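Local structure of C alpha-dehydrogenase (Sphingobium sp. SYK-6, 4YAG) at residues 83-88 / 124-129; 61-66 / 72-77. The protein acts as an NAD-dependent Calpha-dehydrogenase of the short-chain dehydrogenase/reductase family in the lignin beta-aryl ether cleavage pathway. All blocks are in the same frame, centred on the assembly; numbering follows the deposited sequence.

Contact 1 (83-88 / 124-129); sequences GGPDIL and MAFTPG
Leu88 sets its CG anti to the backbone N (chi1 174°) and Phe126 sets its CG anti to the carbonyl carbon (chi1 -75°), choices that send the two side chains across the gap between strand and helix to cross at about a right angle. The leucine uses both branches. Its CD1 methyl lies over one face of the Phe126 ring, 4.0 Å from the CG of that ring, while its CD2 methyl stays nearer the helix backbone, 4.0 Å from Phe126 CB and more loosely beside the CG2 methyl of Thr127. Pro85 takes a different part of the ring: Pro85 CD meets the edge, in the ring plane, 3.5 Å from Phe126 CD2, with Pro85 CG alongside at 3.6 Å from the same Phe126 CD2. A cis peptide bond before Pro85 forms part of the turn that links the end of helix 68-82 to strand 87-90. One ring is thus gripped on a face and on an edge by purely apolar groups. Were Phe126 cut back to an alanine, Pro85 CD and Leu88 CD1 would probably lose the ring they pack against, opening a gap between strand and helix. The hydroxyl of Thr127 stays out of this apolar layer, hydrogen-bonded to Ile123 O one turn back along its own helix. Phe9 on strand 7-11 also meets the Phe126 ring, and Met71 and Ala75 of helix 68-82 touch it as well. Such packing illustrates how a parallel sheet is roofed by the helix of a beta-alpha-beta crossover: strand 87-90 leads through helix 105-133 to the neighbouring strand 137-142, as expected in the Rossmann fold of short-chain dehydrogenases.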
# COMPACT_ATOMS: atom_id res chain seq x y z
N GLY A 83 -10.67 18.95 23.21
CA GLY A 83 -9.25 19.21 23.32
C GLY A 83 -8.41 18.26 22.48
O GLY A 83 -8.82 17.14 22.14
N GLY A 84 -7.22 18.71 22.11
CA GLY A 84 -6.28 17.82 21.44
C GLY A 84 -6.70 17.43 20.02
O GLY A 84 -7.18 18.29 19.25
N PRO A 85 -6.56 16.15 19.66
CA PRO A 85 -6.26 15.01 20.54
C PRO A 85 -4.78 14.84 20.80
O PRO A 85 -3.96 15.35 20.04
CB PRO A 85 -6.76 13.82 19.72
CG PRO A 85 -6.45 14.22 18.31
CD PRO A 85 -6.67 15.73 18.25
N ASP A 86 -4.45 14.08 21.85
CA ASP A 86 -3.07 13.71 22.12
C ASP A 86 -2.78 12.32 21.59
O ASP A 86 -1.63 11.99 21.29
CB ASP A 86 -2.81 13.74 23.61
CG ASP A 86 -3.32 15.01 24.25
OD1 ASP A 86 -4.38 14.98 24.92
OD2 ASP A 86 -2.67 16.06 24.04
N ILE A 87 -3.82 11.50 21.52
CA ILE A 87 -3.73 10.14 21.03
C ILE A 87 -4.61 10.03 19.80
O ILE A 87 -5.80 10.35 19.85
CB ILE A 87 -4.13 9.13 22.11
CG1 ILE A 87 -3.16 9.22 23.30
CG2 ILE A 87 -4.24 7.71 21.55
CD1 ILE A 87 -3.59 8.47 24.54
N LEU A 88 -4.01 9.58 18.71
CA LEU A 88 -4.70 9.40 17.44
C LEU A 88 -4.75 7.91 17.09
O LEU A 88 -3.70 7.29 16.91
CB LEU A 88 -3.99 10.19 16.33
CG LEU A 88 -4.51 9.99 14.90
CD1 LEU A 88 -5.95 10.48 14.75
CD2 LEU A 88 -3.56 10.69 13.91
N MET A 124 -2.50 13.27 8.24
CA MET A 124 -2.38 14.57 7.62
C MET A 124 -3.25 15.62 8.31
O MET A 124 -2.85 16.78 8.47
CB MET A 124 -2.75 14.48 6.14
CG MET A 124 -1.79 13.60 5.32
SD MET A 124 -0.07 14.18 5.28
CE MET A 124 -0.35 15.65 4.33
N ALA A 125 -4.45 15.22 8.72
CA ALA A 125 -5.38 16.15 9.34
C ALA A 125 -5.05 16.47 10.79
O ALA A 125 -5.28 17.59 11.23
CB ALA A 125 -6.80 15.63 9.25
N PHE A 126 -4.52 15.50 11.54
CA PHE A 126 -4.33 15.65 12.98
C PHE A 126 -2.92 15.91 13.46
O PHE A 126 -2.73 16.58 14.47
CB PHE A 126 -4.86 14.43 13.73
CG PHE A 126 -6.35 14.39 13.79
CD1 PHE A 126 -7.09 13.89 12.73
CD2 PHE A 126 -7.03 14.90 14.87
CE1 PHE A 126 -8.49 13.88 12.74
CE2 PHE A 126 -8.41 14.89 14.90
CZ PHE A 126 -9.14 14.39 13.85
N THR A 127 -1.91 15.40 12.78
CA THR A 127 -0.57 15.55 13.33
C THR A 127 -0.01 16.98 13.34
O THR A 127 0.76 17.29 14.24
CB THR A 127 0.48 14.53 12.78
OG1 THR A 127 0.69 14.76 11.39
CG2 THR A 127 0.04 13.13 13.05
N PRO A 128 -0.41 17.86 12.40
CA PRO A 128 0.11 19.22 12.53
C PRO A 128 -0.22 19.83 13.89
O PRO A 128 0.65 20.44 14.52
CB PRO A 128 -0.57 19.96 11.37
CG PRO A 128 -0.73 18.94 10.34
CD PRO A 128 -1.07 17.67 11.09
N GLY A 129 -1.45 19.63 14.37
CA GLY A 129 -1.85 20.18 15.65
C GLY A 129 -1.16 19.48 16.79
O GLY A 129 -0.82 20.11 17.78

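Contact 2 (61-66 / 72-77); sequences IRLDVS and AEAARE. With NAI (1,4-dihydronicotinamide adenine dinucleotide), chain C.
The beta-alpha unit made by strand 58-62 and helix 68-82 shows how a Rossmann fold joins sheet packing to cofactor binding, for the connecting loop holds the adenine of NADH. On the packing side, Ile61 and Leu63 face the helix. Leu63 has its CG between the backbone N and the carbonyl carbon (chi1 57°), a placement that brings Leu63 CD2 to 3.4 Å from Ala74 CB, tighter than usual for two carbons. Ile61 approaches Glu77 from the opposite direction, its CD1 methyl 3.6 Å from Glu77 CD at the partly exposed margin. This is contact without a hydrogen bond; the glutamate's OE2 is hydrogen-bonded instead to His59 NE2.

The Asp64-Val65 pair, an adenine-binding element of this family, grips two neighbouring groups of the base. The Val65 N-H points at N1A of NADH over 3.1 Å in a nearly straight bond (164°). N6A of NADH donates to Asp64 OD1 at 3.0 Å. Arg205 forms a salt bridge to Asp64 OD2. Asp64 OD1 also accepts the backbone Ser66 N at 3.0 Å, which closes an Asx turn, and the hydroxyl Ser66 OG at 2.7 Å; both reach it from the same face of the carboxylate plane.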
# COMPACT_ATOMS: atom_id res chain seq x y z
N ILE A 61 -18.62 11.66 16.67
CA ILE A 61 -18.67 12.36 15.40
C ILE A 61 -18.89 11.34 14.30
O ILE A 61 -18.13 10.36 14.19
CB ILE A 61 -17.34 13.10 15.07
CG1 ILE A 61 -17.03 14.16 16.13
CG2 ILE A 61 -17.42 13.77 13.70
CD1 ILE A 61 -15.70 14.84 15.94
N ARG A 62 -19.91 11.58 13.49
CA ARG A 62 -20.18 10.74 12.33
C ARG A 62 -19.36 11.27 11.15
O ARG A 62 -19.51 12.44 10.75
CB ARG A 62 -21.66 10.75 12.00
CG ARG A 62 -22.00 9.84 10.82
CD ARG A 62 -23.46 9.75 10.58
NE ARG A 62 -23.76 9.00 9.36
CZ ARG A 62 -23.96 9.55 8.16
NH1 ARG A 62 -23.91 10.87 7.99
NH2 ARG A 62 -24.22 8.77 7.12
N LEU A 63 -18.54 10.40 10.56
CA LEU A 63 -17.73 10.79 9.42
C LEU A 63 -17.25 9.57 8.68
O LEU A 63 -17.32 8.45 9.18
CB LEU A 63 -16.54 11.66 9.83
CG LEU A 63 -15.55 11.12 10.85
CD1 LEU A 63 -14.65 10.02 10.29
CD2 LEU A 63 -14.67 12.26 11.38
N ASP A 64 -16.81 9.81 7.45
CA ASP A 64 -16.11 8.84 6.60
C ASP A 64 -14.63 9.23 6.58
O ASP A 64 -14.30 10.33 6.14
CB ASP A 64 -16.71 8.95 5.20
CG ASP A 64 -16.03 8.07 4.16
OD1 ASP A 64 -15.07 7.34 4.46
OD2 ASP A 64 -16.52 8.11 3.01
N VAL A 65 -13.75 8.34 7.05
CA VAL A 65 -12.30 8.64 7.14
C VAL A 65 -11.67 8.92 5.78
O VAL A 65 -10.58 9.49 5.71
CB VAL A 65 -11.50 7.52 7.85
CG1 VAL A 65 -11.94 7.40 9.31
CG2 VAL A 65 -11.65 6.19 7.12
N SER A 66 -12.35 8.52 4.72
CA SER A 66 -11.82 8.72 3.37
C SER A 66 -12.27 10.05 2.77
O SER A 66 -11.96 10.37 1.62
CB SER A 66 -12.15 7.54 2.44
OG SER A 66 -13.52 7.41 2.20
N ALA A 72 -10.70 17.15 8.16
CA ALA A 72 -10.25 18.45 8.58
C ALA A 72 -11.25 19.08 9.57
O ALA A 72 -10.87 19.70 10.57
CB ALA A 72 -10.06 19.38 7.39
N GLU A 73 -12.54 18.91 9.27
CA GLU A 73 -13.60 19.34 10.17
C GLU A 73 -13.46 18.63 11.50
O GLU A 73 -13.60 19.24 12.56
CB GLU A 73 -14.97 19.02 9.58
CG GLU A 73 -15.35 19.86 8.39
CD GLU A 73 -16.60 19.37 7.67
OE1 GLU A 73 -17.21 18.38 8.13
OE2 GLU A 73 -16.97 19.97 6.65
N ALA A 74 -13.20 17.33 11.45
CA ALA A 74 -13.08 16.54 12.69
C ALA A 74 -11.91 17.00 13.55
O ALA A 74 -12.00 16.98 14.78
CB ALA A 74 -12.98 15.08 12.38
N ALA A 75 -10.81 17.41 12.93
CA ALA A 75 -9.67 17.87 13.70
C ALA A 75 -10.04 19.18 14.42
O ALA A 75 -9.68 19.38 15.58
CB ALA A 75 -8.44 18.06 12.78
N ARG A 76 -10.76 20.06 13.74
CA ARG A 76 -11.26 21.27 14.39
C ARG A 76 -12.26 20.96 15.50
O ARG A 76 -12.18 21.55 16.58
CB ARG A 76 -11.91 22.23 13.39
CG ARG A 76 -10.91 22.91 12.46
CD ARG A 76 -11.57 23.99 11.64
NE ARG A 76 -12.57 23.50 10.70
CZ ARG A 76 -12.31 23.10 9.46
NH1 ARG A 76 -11.06 23.06 8.99
NH2 ARG A 76 -13.30 22.68 8.68
N GLU A 77 -13.19 20.05 15.23
CA GLU A 77 -14.26 19.75 16.21
C GLU A 77 -13.67 19.05 17.43
O GLU A 77 -14.01 19.37 18.56
CB GLU A 77 -15.35 18.89 15.55
CG GLU A 77 -16.52 18.54 16.48
CD GLU A 77 -17.71 17.88 15.78
OE1 GLU A 77 -17.70 17.73 14.51
OE2 GLU A 77 -18.66 17.51 16.55
PA NAI C . -15.88 -3.26 13.28
O1A NAI C . -16.68 -3.19 12.01
O2A NAI C . -16.55 -3.89 14.49
O5B NAI C . -15.37 -1.83 13.68
C5B NAI C . -14.98 -0.93 12.69
C4B NAI C . -15.77 0.31 12.82
O4B NAI C . -15.18 1.22 11.83
C3B NAI C . -17.20 0.21 12.56
O3B NAI C . -18.00 0.77 13.63
C2B NAI C . -17.40 0.88 11.29
O2B NAI C . -18.69 1.48 11.14
C1B NAI C . -16.30 1.85 11.21
N9A NAI C . -15.98 2.25 9.86
C8A NAI C . -15.90 1.47 8.73
N7A NAI C . -15.63 2.23 7.66
C5A NAI C . -15.51 3.53 8.07
C6A NAI C . -15.25 4.75 7.45
N6A NAI C . -15.10 4.81 6.05
N1A NAI C . -15.19 5.89 8.18
C2A NAI C . -15.40 5.85 9.52
N3A NAI C . -15.66 4.70 10.17
C4A NAI C . -15.73 3.54 9.47
O3 NAI C . -14.62 -4.12 12.87
PN NAI C . -13.17 -4.28 13.57
O1N NAI C . -13.14 -3.78 15.01
O2N NAI C . -12.83 -5.74 13.42
O5D NAI C . -12.22 -3.36 12.64
C5D NAI C . -11.24 -2.48 13.20
C4D NAI C . -9.96 -2.64 12.46
O4D NAI C . -9.37 -3.94 12.83
C3D NAI C . -10.09 -2.64 11.00
O3D NAI C . -9.07 -1.78 10.44
C2D NAI C . -9.88 -4.02 10.59
O2D NAI C . -9.36 -4.10 9.26
C1D NAI C . -8.92 -4.53 11.56
N1N NAI C . -8.80 -5.93 11.78
C2N NAI C . -9.78 -6.69 12.37
C3N NAI C . -9.56 -8.04 12.58
C7N NAI C . -10.61 -8.89 13.22
O7N NAI C . -10.49 -10.14 13.29
N7N NAI C . -11.73 -8.21 13.85
C4N NAI C . -8.37 -8.65 12.22
C5N NAI C . -7.38 -7.86 11.67
C6N NAI C . -7.59 -6.52 11.47

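Helix 68-82, which carries 72-77 of contact 2 and leads into 83-88 of contact 1, brings the two together, with centres 12 Å apart. The helix that packs on the edge strand in contact 2 presents another part of its surface to helix 105-133, where Phe126 CE2 lies 3.5 Å from Ala75 CA and Phe126 CZ lies 3.8 Å from Ala74 C. Along the chain the two follow in series, contact 2 closing before contact 1 opens, and both reach the same parallel sheet. Their relation to the cofactor differs: Asp64 and Val65 of 61-66 hydrogen-bond the adenine directly, whereas the Phe126 side chain stays about 11 Å from NADH.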